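Thiamine-binding periplasmic protein (Escherichia coli, PDB 2QRY) binds thiamine, thiamine phosphate and thiamine diphosphate with high affinity as the periplasmic solute-binding part of the ThiBPQ ABC transporter for thiamine import. Local coordinates at residues N87-A92 / A315-W320; L168-W173 / Q184-L189; P41-A46 / Q263-F268. One frame throughout, in Å; residues are numbered along the deposited sequence.

Contact 1: N87-A92 / A315-W320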
loop_
_atom_site.group_PDB
_atom_site.type_symbol
_atom_site.label_atom_id
_atom_site.label_comp_id
_atom_site.label_asym_id
_atom_site.label_seq_id
_atom_site.Cartn_x
_atom_site.Cartn_y
_atom_site.Cartn_z
ATOM N N ASN A 87 6.015 1.197 -5.217
ATOM C CA ASN A 87 6.523 1.894 -6.390
ATOM C C ASN A 87 6.966 3.339 -6.161
ATOM O O ASN A 87 7.876 3.817 -6.831
ATOM C CB ASN A 87 5.472 1.845 -7.505
ATOM C CG ASN A 87 4.166 2.487 -7.095
ATOM O OD1 ASN A 87 3.589 2.140 -6.065
ATOM N ND2 ASN A 87 3.689 3.426 -7.899
ATOM N N ASN A 88 6.337 4.030 -5.221
ATOM C CA ASN A 88 6.688 5.420 -4.951
ATOM C C ASN A 88 7.957 5.595 -4.125
ATOM O O ASN A 88 8.477 6.706 -4.013
ATOM C CB ASN A 88 5.534 6.130 -4.234
ATOM C CG ASN A 88 4.266 6.161 -5.061
ATOM O OD1 ASN A 88 4.285 6.520 -6.241
ATOM N ND2 ASN A 88 3.151 5.796 -4.442
ATOM N N LEU A 89 8.466 4.513 -3.551
ATOM C CA LEU A 89 9.656 4.609 -2.717
ATOM C C LEU A 89 10.893 3.973 -3.333
ATOM O O LEU A 89 11.960 4.000 -2.725
ATOM C CB LEU A 89 9.395 3.953 -1.364
ATOM C CG LEU A 89 8.282 4.503 -0.472
ATOM C CD1 LEU A 89 8.014 3.515 0.659
ATOM C CD2 LEU A 89 8.691 5.870 0.079
ATOM N N LEU A 90 10.753 3.398 -4.528
ATOM C CA LEU A 90 11.872 2.726 -5.199
ATOM C C LEU A 90 13.174 3.524 -5.277
ATOM O O LEU A 90 14.222 3.050 -4.847
ATOM C CB LEU A 90 11.474 2.308 -6.613
ATOM C CG LEU A 90 10.319 1.319 -6.776
ATOM C CD1 LEU A 90 10.162 0.983 -8.262
ATOM C CD2 LEU A 90 10.584 0.057 -5.969
ATOM N N ASP A 91 13.105 4.726 -5.832
ATOM C CA ASP A 91 14.287 5.564 -5.972
ATOM C C ASP A 91 14.941 5.785 -4.612
ATOM O O ASP A 91 16.149 5.590 -4.444
ATOM C CB ASP A 91 13.892 6.912 -6.575
ATOM C CG ASP A 91 15.052 7.611 -7.248
ATOM O OD1 ASP A 91 15.438 7.178 -8.356
ATOM O OD2 ASP A 91 15.579 8.590 -6.671
ATOM N N ALA A 92 14.125 6.198 -3.646
ATOM C CA ALA A 92 14.584 6.464 -2.288
ATOM C C ALA A 92 15.261 5.238 -1.685
ATOM O O ALA A 92 16.303 5.356 -1.034
ATOM C CB ALA A 92 13.411 6.890 -1.422
ATOM N N ALA A 315 12.534 13.023 -5.609
ATOM C CA ALA A 315 13.046 14.375 -5.796
ATOM C C ALA A 315 12.166 15.475 -5.193
ATOM O O ALA A 315 12.664 16.543 -4.830
ATOM C CB ALA A 315 13.248 14.643 -7.283
ATOM N N GLN A 316 10.865 15.225 -5.074
ATOM C CA GLN A 316 9.970 16.250 -4.547
ATOM C C GLN A 316 9.101 15.891 -3.351
ATOM O O GLN A 316 8.383 16.750 -2.852
ATOM C CB GLN A 316 9.043 16.742 -5.664
ATOM C CG GLN A 316 9.698 17.571 -6.750
ATOM C CD GLN A 316 8.767 17.792 -7.935
ATOM O OE1 GLN A 316 8.569 16.894 -8.762
ATOM N NE2 GLN A 316 8.174 18.984 -8.013
ATOM N N ARG A 317 9.149 14.654 -2.873
ATOM C CA ARG A 317 8.273 14.293 -1.767
ATOM C C ARG A 317 8.476 15.088 -0.483
ATOM O O ARG A 317 7.513 15.332 0.248
ATOM C CB ARG A 317 8.337 12.789 -1.469
ATOM C CG ARG A 317 9.594 12.287 -0.780
ATOM C CD ARG A 317 9.342 10.899 -0.185
ATOM N NE ARG A 317 10.560 10.320 0.370
ATOM C CZ ARG A 317 10.606 9.249 1.157
ATOM N NH1 ARG A 317 9.493 8.615 1.502
ATOM N NH2 ARG A 317 11.779 8.814 1.606
ATOM N N GLN A 318 9.709 15.505 -0.208
ATOM C CA GLN A 318 9.975 16.266 1.009
ATOM C C GLN A 318 9.315 17.637 0.960
ATOM O O GLN A 318 8.735 18.085 1.948
ATOM C CB GLN A 318 11.478 16.414 1.242
ATOM C CG GLN A 318 12.224 15.077 1.302
ATOM C CD GLN A 318 11.738 14.149 2.415
ATOM O OE1 GLN A 318 12.111 12.975 2.459
ATOM N NE2 GLN A 318 10.912 14.673 3.319
ATOM N N ALA A 319 9.386 18.300 -0.186
ATOM C CA ALA A 319 8.764 19.612 -0.308
ATOM C C ALA A 319 7.233 19.498 -0.317
ATOM O O ALA A 319 6.546 20.345 0.257
ATOM C CB ALA A 319 9.250 20.312 -1.572
ATOM N N TRP A 320 6.701 18.456 -0.955
ATOM C CA TRP A 320 5.252 18.279 -1.010
ATOM C C TRP A 320 4.683 17.933 0.353
ATOM O O TRP A 320 3.583 18.361 0.700
ATOM C CB TRP A 320 4.867 17.198 -2.027
ATOM C CG TRP A 320 5.097 17.631 -3.438
ATOM C CD1 TRP A 320 5.171 18.915 -3.899
ATOM C CD2 TRP A 320 5.245 16.785 -4.584
ATOM N NE1 TRP A 320 5.356 18.924 -5.258
ATOM C CE2 TRP A 320 5.405 17.630 -5.707
ATOM C CE3 TRP A 320 5.257 15.398 -4.775
ATOM C CZ2 TRP A 320 5.573 17.131 -7.003
ATOM C CZ3 TRP A 320 5.423 14.902 -6.063
ATOM C CH2 TRP A 320 5.579 15.770 -7.160
#

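Contact 2: L168-W173 / Q184-L189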
loop_
_atom_site.group_PDB
_atom_site.type_symbol
_atom_site.label_atom_id
_atom_site.label_comp_id
_atom_site.label_asym_id
_atom_site.label_seq_id
_atom_site.Cartn_x
_atom_site.Cartn_y
_atom_site.Cartn_z
ATOM N N LEU A 168 1.037 8.386 1.540
ATOM C CA LEU A 168 1.922 8.943 0.530
ATOM C C LEU A 168 1.129 8.952 -0.776
ATOM O O LEU A 168 1.232 9.889 -1.575
ATOM C CB LEU A 168 3.161 8.066 0.363
ATOM C CG LEU A 168 4.498 8.729 0.018
ATOM C CD1 LEU A 168 5.347 7.698 -0.734
ATOM C CD2 LEU A 168 4.312 10.001 -0.810
ATOM N N GLY A 169 0.340 7.895 -0.978
ATOM C CA GLY A 169 -0.486 7.786 -2.166
ATOM C C GLY A 169 -1.431 8.968 -2.314
ATOM O O GLY A 169 -1.502 9.578 -3.383
ATOM N N LEU A 170 -2.162 9.294 -1.250
ATOM C CA LEU A 170 -3.084 10.422 -1.292
ATOM C C LEU A 170 -2.333 11.732 -1.539
ATOM O O LEU A 170 -2.821 12.600 -2.250
ATOM C CB LEU A 170 -3.872 10.530 0.015
ATOM C CG LEU A 170 -4.825 11.728 0.088
ATOM C CD1 LEU A 170 -5.791 11.683 -1.088
ATOM C CD2 LEU A 170 -5.583 11.709 1.408
ATOM N N LEU A 171 -1.151 11.874 -0.949
ATOM C CA LEU A 171 -0.364 13.086 -1.148
ATOM C C LEU A 171 -0.047 13.257 -2.631
ATOM O O LEU A 171 -0.207 14.346 -3.178
ATOM C CB LEU A 171 0.956 13.032 -0.367
ATOM C CG LEU A 171 1.891 14.230 -0.610
ATOM C CD1 LEU A 171 1.582 15.348 0.383
ATOM C CD2 LEU A 171 3.348 13.794 -0.460
ATOM N N LEU A 172 0.376 12.176 -3.283
ATOM C CA LEU A 172 0.732 12.245 -4.698
ATOM C C LEU A 172 -0.498 12.370 -5.588
ATOM O O LEU A 172 -0.465 13.036 -6.628
ATOM C CB LEU A 172 1.563 11.021 -5.083
ATOM C CG LEU A 172 2.792 10.840 -4.179
ATOM C CD1 LEU A 172 3.439 9.492 -4.439
ATOM C CD2 LEU A 172 3.779 11.981 -4.403
ATOM N N TRP A 173 -1.587 11.745 -5.162
ATOM C CA TRP A 173 -2.837 11.789 -5.901
ATOM C C TRP A 173 -3.313 13.233 -5.973
ATOM O O TRP A 173 -3.699 13.720 -7.036
ATOM C CB TRP A 173 -3.872 10.921 -5.201
ATOM C CG TRP A 173 -5.137 10.730 -5.964
ATOM C CD1 TRP A 173 -5.343 10.955 -7.298
ATOM C CD2 TRP A 173 -6.352 10.158 -5.461
ATOM N NE1 TRP A 173 -6.614 10.550 -7.656
ATOM C CE2 TRP A 173 -7.251 10.057 -6.546
ATOM C CE3 TRP A 173 -6.767 9.718 -4.195
ATOM C CZ2 TRP A 173 -8.540 9.531 -6.404
ATOM C CZ3 TRP A 173 -8.051 9.198 -4.053
ATOM C CH2 TRP A 173 -8.920 9.109 -5.153
ATOM N N GLN A 184 -3.559 24.968 -1.264
ATOM C CA GLN A 184 -4.858 25.604 -1.102
ATOM C C GLN A 184 -5.916 24.505 -1.018
ATOM O O GLN A 184 -6.856 24.586 -0.226
ATOM C CB GLN A 184 -5.140 26.531 -2.286
ATOM C CG GLN A 184 -6.471 27.276 -2.211
ATOM C CD GLN A 184 -6.610 28.117 -0.945
ATOM O OE1 GLN A 184 -5.751 28.955 -0.641
ATOM N NE2 GLN A 184 -7.697 27.899 -0.203
ATOM N N ALA A 185 -5.750 23.470 -1.833
ATOM C CA ALA A 185 -6.679 22.348 -1.828
ATOM C C ALA A 185 -6.578 21.654 -0.474
ATOM O O ALA A 185 -7.592 21.278 0.123
ATOM C CB ALA A 185 -6.334 21.370 -2.945
ATOM N N TRP A 186 -5.352 21.491 0.011
ATOM C CA TRP A 186 -5.138 20.849 1.298
ATOM C C TRP A 186 -5.812 21.604 2.440
ATOM O O TRP A 186 -6.360 20.985 3.356
ATOM C CB TRP A 186 -3.637 20.683 1.578
ATOM C CG TRP A 186 -3.047 19.426 0.962
ATOM C CD1 TRP A 186 -2.089 19.353 -0.013
ATOM C CD2 TRP A 186 -3.401 18.072 1.274
ATOM N NE1 TRP A 186 -1.829 18.037 -0.327
ATOM C CE2 TRP A 186 -2.622 17.234 0.448
ATOM C CE3 TRP A 186 -4.303 17.489 2.174
ATOM C CZ2 TRP A 186 -2.719 15.838 0.494
ATOM C CZ3 TRP A 186 -4.399 16.103 2.219
ATOM C CH2 TRP A 186 -3.611 15.293 1.384
ATOM N N GLN A 187 -5.780 22.933 2.400
ATOM C CA GLN A 187 -6.433 23.704 3.456
ATOM C C GLN A 187 -7.934 23.415 3.468
ATOM O O GLN A 187 -8.545 23.313 4.530
ATOM C CB GLN A 187 -6.188 25.200 3.270
ATOM C CG GLN A 187 -4.744 25.595 3.522
ATOM C CD GLN A 187 -4.484 27.068 3.289
ATOM O OE1 GLN A 187 -5.136 27.929 3.883
ATOM N NE2 GLN A 187 -3.519 27.367 2.423
ATOM N N LYS A 188 -8.519 23.262 2.283
ATOM C CA LYS A 188 -9.941 22.968 2.163
ATOM C C LYS A 188 -10.245 21.561 2.664
ATOM O O LYS A 188 -11.279 21.338 3.295
ATOM C CB LYS A 188 -10.406 23.099 0.708
ATOM C CG LYS A 188 -10.351 24.512 0.150
ATOM C CD LYS A 188 -10.742 24.526 -1.325
ATOM C CE LYS A 188 -10.646 25.927 -1.922
ATOM N NZ LYS A 188 -10.900 25.899 -3.394
ATOM N N LEU A 189 -9.348 20.614 2.381
ATOM C CA LEU A 189 -9.555 19.238 2.826
ATOM C C LEU A 189 -9.391 19.141 4.343
ATOM O O LEU A 189 -10.043 18.328 4.990
ATOM C CB LEU A 189 -8.558 18.284 2.153
ATOM C CG LEU A 189 -9.107 16.919 1.706
ATOM C CD1 LEU A 189 -7.957 16.007 1.291
ATOM C CD2 LEU A 189 -9.903 16.275 2.826
#

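Contact 3: P41-A46 / Q263-F268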
loop_
_atom_site.group_PDB
_atom_site.type_symbol
_atom_site.label_atom_id
_atom_site.label_comp_id
_atom_site.label_asym_id
_atom_site.label_seq_id
_atom_site.Cartn_x
_atom_site.Cartn_y
_atom_site.Cartn_z
ATOM N N PRO A 41 0.231 -15.313 8.031
ATOM C CA PRO A 41 0.134 -16.698 8.503
ATOM C C PRO A 41 0.107 -17.718 7.366
ATOM O O PRO A 41 0.758 -18.758 7.442
ATOM C CB PRO A 41 -1.157 -16.691 9.313
ATOM C CG PRO A 41 -1.163 -15.311 9.886
ATOM C CD PRO A 41 -0.786 -14.473 8.684
ATOM N N VAL A 42 -0.647 -17.405 6.315
ATOM C CA VAL A 42 -0.759 -18.284 5.156
ATOM C C VAL A 42 0.569 -18.387 4.410
ATOM O O VAL A 42 1.045 -19.486 4.137
ATOM C CB VAL A 42 -1.837 -17.783 4.173
ATOM C CG1 VAL A 42 -1.978 -18.764 3.014
ATOM C CG2 VAL A 42 -3.164 -17.617 4.899
ATOM N N VAL A 43 1.163 -17.243 4.082
ATOM C CA VAL A 43 2.438 -17.227 3.375
ATOM C C VAL A 43 3.526 -17.908 4.204
ATOM O O VAL A 43 4.352 -18.646 3.675
ATOM C CB VAL A 43 2.883 -15.782 3.054
ATOM C CG1 VAL A 43 4.366 -15.748 2.732
ATOM C CG2 VAL A 43 2.098 -15.255 1.870
ATOM N N LYS A 44 3.514 -17.657 5.506
ATOM C CA LYS A 44 4.499 -18.239 6.403
ATOM C C LYS A 44 4.518 -19.761 6.323
ATOM O O LYS A 44 5.534 -20.351 5.969
ATOM C CB LYS A 44 4.222 -17.800 7.843
ATOM C CG LYS A 44 5.133 -18.429 8.888
ATOM C CD LYS A 44 4.807 -17.879 10.268
ATOM C CE LYS A 44 5.494 -18.660 11.385
ATOM N NZ LYS A 44 6.978 -18.532 11.380
ATOM N N LYS A 45 3.399 -20.400 6.647
ATOM C CA LYS A 45 3.350 -21.855 6.614
ATOM C C LYS A 45 3.603 -22.413 5.216
ATOM O O LYS A 45 4.150 -23.505 5.069
ATOM C CB LYS A 45 2.011 -22.363 7.146
ATOM C CG LYS A 45 0.892 -22.422 6.129
ATOM C CD LYS A 45 -0.291 -23.210 6.691
ATOM C CE LYS A 45 0.136 -24.618 7.120
ATOM N NZ LYS A 45 -1.004 -25.450 7.594
ATOM N N ALA A 46 3.218 -21.661 4.193
ATOM C CA ALA A 46 3.414 -22.102 2.818
ATOM C C ALA A 46 4.886 -22.047 2.423
ATOM O O ALA A 46 5.348 -22.832 1.592
ATOM C CB ALA A 46 2.587 -21.246 1.869
ATOM N N GLN A 263 16.565 -14.773 -1.115
ATOM C CA GLN A 263 16.246 -14.836 -2.530
ATOM C C GLN A 263 15.246 -15.936 -2.865
ATOM O O GLN A 263 14.480 -15.811 -3.823
ATOM C CB GLN A 263 17.543 -14.985 -3.322
ATOM C CG GLN A 263 18.490 -13.844 -2.993
ATOM C CD GLN A 263 19.805 -13.887 -3.738
ATOM O OE1 GLN A 263 20.545 -14.870 -3.668
ATOM N NE2 GLN A 263 20.115 -12.804 -4.449
ATOM N N LYS A 264 15.240 -17.005 -2.078
ATOM C CA LYS A 264 14.289 -18.076 -2.320
ATOM C C LYS A 264 12.921 -17.576 -1.873
ATOM O O LYS A 264 11.888 -18.006 -2.384
ATOM C CB LYS A 264 14.678 -19.349 -1.556
ATOM C CG LYS A 264 15.993 -19.957 -2.026
ATOM C CD LYS A 264 16.010 -21.472 -1.908
ATOM C CE LYS A 264 16.002 -21.947 -0.463
ATOM N NZ LYS A 264 16.076 -23.441 -0.392
ATOM N N PHE A 265 12.921 -16.651 -0.918
ATOM C CA PHE A 265 11.669 -16.089 -0.436
ATOM C C PHE A 265 11.102 -15.116 -1.461
ATOM O O PHE A 265 9.892 -15.059 -1.667
ATOM C CB PHE A 265 11.869 -15.375 0.900
ATOM C CG PHE A 265 10.633 -14.685 1.395
ATOM C CD1 PHE A 265 10.389 -13.353 1.074
ATOM C CD2 PHE A 265 9.685 -15.383 2.131
ATOM C CE1 PHE A 265 9.219 -12.733 1.479
ATOM C CE2 PHE A 265 8.510 -14.773 2.540
ATOM C CZ PHE A 265 8.276 -13.444 2.212
ATOM N N LEU A 266 11.980 -14.355 -2.105
ATOM C CA LEU A 266 11.556 -13.390 -3.112
ATOM C C LEU A 266 10.996 -14.077 -4.361
ATOM O O LEU A 266 10.032 -13.598 -4.956
ATOM C CB LEU A 266 12.722 -12.471 -3.491
ATOM C CG LEU A 266 13.199 -11.521 -2.378
ATOM C CD1 LEU A 266 14.412 -10.730 -2.846
ATOM C CD2 LEU A 266 12.068 -10.576 -1.980
ATOM N N GLN A 267 11.596 -15.200 -4.752
ATOM C CA GLN A 267 11.133 -15.935 -5.927
ATOM C C GLN A 267 9.802 -16.596 -5.605
ATOM O O GLN A 267 8.866 -16.562 -6.400
ATOM C CB GLN A 267 12.151 -17.008 -6.327
ATOM C CG GLN A 267 11.803 -17.775 -7.606
ATOM C CD GLN A 267 11.896 -16.915 -8.858
ATOM O OE1 GLN A 267 12.947 -16.341 -9.160
ATOM N NE2 GLN A 267 10.793 -16.828 -9.598
ATOM N N PHE A 268 9.736 -17.200 -4.425
ATOM C CA PHE A 268 8.537 -17.880 -3.959
ATOM C C PHE A 268 7.386 -16.896 -3.787
ATOM O O PHE A 268 6.211 -17.266 -3.826
ATOM C CB PHE A 268 8.852 -18.587 -2.635
ATOM C CG PHE A 268 7.651 -18.859 -1.784
ATOM C CD1 PHE A 268 7.239 -17.933 -0.828
ATOM C CD2 PHE A 268 6.924 -20.032 -1.939
ATOM C CE1 PHE A 268 6.117 -18.175 -0.038
ATOM C CE2 PHE A 268 5.798 -20.286 -1.154
ATOM C CZ PHE A 268 5.395 -19.356 -0.203
#

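Contact 1: N87-A92 / A315-W320
Arg317 reaches from the C-terminal helix 310-328 to Leu89 and to Ala92, which is in the first turn of helix 90-96. In this type II periplasmic binding protein fold, the contact joins the C-terminal helix to the turn that follows strand 81-86. The Arg317 chain is extended from CG to NE and meets the Leu89 side chain at about a right angle. The Arg317 CG lies between the backbone N and the carbonyl carbon (chi1 74°), and from there the straight chain spans the gap between the helices. The Leu89 end comes nearer to the arginine than its CB does, because CG sits beside the backbone N (chi1 -61°) and CD2 is carried forward. Both apolar groups lie obliquely to the guanidinium, so the meeting is packing without a stack. Asn87, in the same turn, hydrogen-bonds through its side chain to Val247 N and Leu245 O of strand 243-252. The Leu89 side chain is also about 4 Å from that of the thiamine-binding Thr165. The guanidinium end divides its contacts: NH1 comes to 3.2 Å from Leu89 CD2, so short that the exact value is doubtful, while NH2 lies 3.9 Å from Ala92 CB.

Contact 2: L168-W173 / Q184-L189
Trp186 sends the benzo end of its indole across to Leu170 and Leu171. It bridges two consecutive helices, 165-178 and 182-190, which lie together in the crossover connection between parallel strands 156-159 and 193-197. The backbones stay well apart, with 9.4 Å between Leu171 CA and Trp186 CA, and the ring fills much of that distance. The Trp186 CG lies beside the backbone N and anti to the carbonyl carbon (chi1 -85°). The second torsion, 116°, turns the six-membered ring to lead, with CZ2 and CH2 in front. CZ2 meets the helix backbone itself: it is 4.0 Å from Leu171 CA, which lies at the ring edge and in the ring plane.

Leu170 takes the other leading carbon. Its CG is anti to the backbone N (chi1 177°), which carries the branch point across toward the indole. Leu170 CG comes to 4.0 Å from Trp186 CH2, and Leu170 CD2 to 4.1 Å from the same CH2. The leucine branch runs at a slant to the indole. Leu171 adds a looser touch, from its CD1 to Trp186 CZ2 at 4.3 Å.

Met174, one turn further along helix 165-178, also touches the indole. From helix 310-328, Trp324 meets it edge-to-face and Ala327 touches it. Helix 165-178 starts at the thiamine-binding Thr165, but the Leu170 side chain is about 11 Å from the bound thiamin phosphate, so this packing takes no direct part in the pocket.

All three touching residues are buried. Across the two segments they meet through carbon atoms alone, without hydrogen bonds or charged pairs. The chemistry implies a hydrophobic join, which probably depends on shape fit and the exclusion of water.

Contact 3: P41-A46 / Q263-F268
The ring end of Phe268 abuts Val43 and Ala46, about one turn apart on helix 40-48. The axes of the 41-46 and 263-268 helix segments come no closer than 12.1 Å, at an angle of 121°, and aromatic rings fill the space between them. The Phe268 CB already points toward the other helix. CG is anti to the backbone N (chi1 157°) and continues in that direction. At CG the ring begins, with its plane turned nearly perpendicular to the CA-CB-CG plane (chi2 -91°).

The contacts come at the far end of the ring. CE1 meets the valine: it is 4.1 Å from Val43 CG1, which lies near the ring plane at the edge. On the other branch, CE2 approaches the backbone, 3.8 Å from Ala46 O, with the oxygen placed obliquely to the ring. At the tip, CZ is 4.0 Å from Ala46 CB, which meets the ring edge in plane. CZ is nearer still to Ala46 C, at 3.8 Å, so the tip meets backbone as well as methyl. The Val43 and Phe268 side chains run alongside one another, pointing opposite ways.

Val43 CG1 also touches a second ring, at 4.3 Å from Phe265 CE2. Phe47 joins the cluster: it meets Phe265 edge-to-face and Phe268 with the planes inclined. Phe274 of helix 272-275 touches both Val43 and Phe268.

This is plain packing, away from the thiamine site. Helix 40-48 lies in the crossover connection between parallel strands 24-29 and 54-59, and Phe265 rests on Leu83 of strand 81-86. Helices packed against a mixed sheet in this way belong to an alpha/beta lobe of the type II periplasmic binding protein fold.

Overall arrangement
From the N terminus, 41-46 opens contact 3 and 87-92 then opens contact 1. Contact 2 starts and ends inside both loops, closing its own short loop between 168-173 and 184-189. The chain returns to close contact 3 at 263-268 and contact 1 at 315-320. Contacts 1 and 3 therefore cross along the chain, and contact 2 is nested within each. Contacts 1 and 2 touch, for instance at Asn88 CG and Leu172 CD1, 3.5 Å apart. Together they tie helices 90-96, 165-178, 182-190 and 310-328. Contact 3 lies across the chain's centre from contact 2, about 36 Å between centres, and joins helices 40-48 and 259-269.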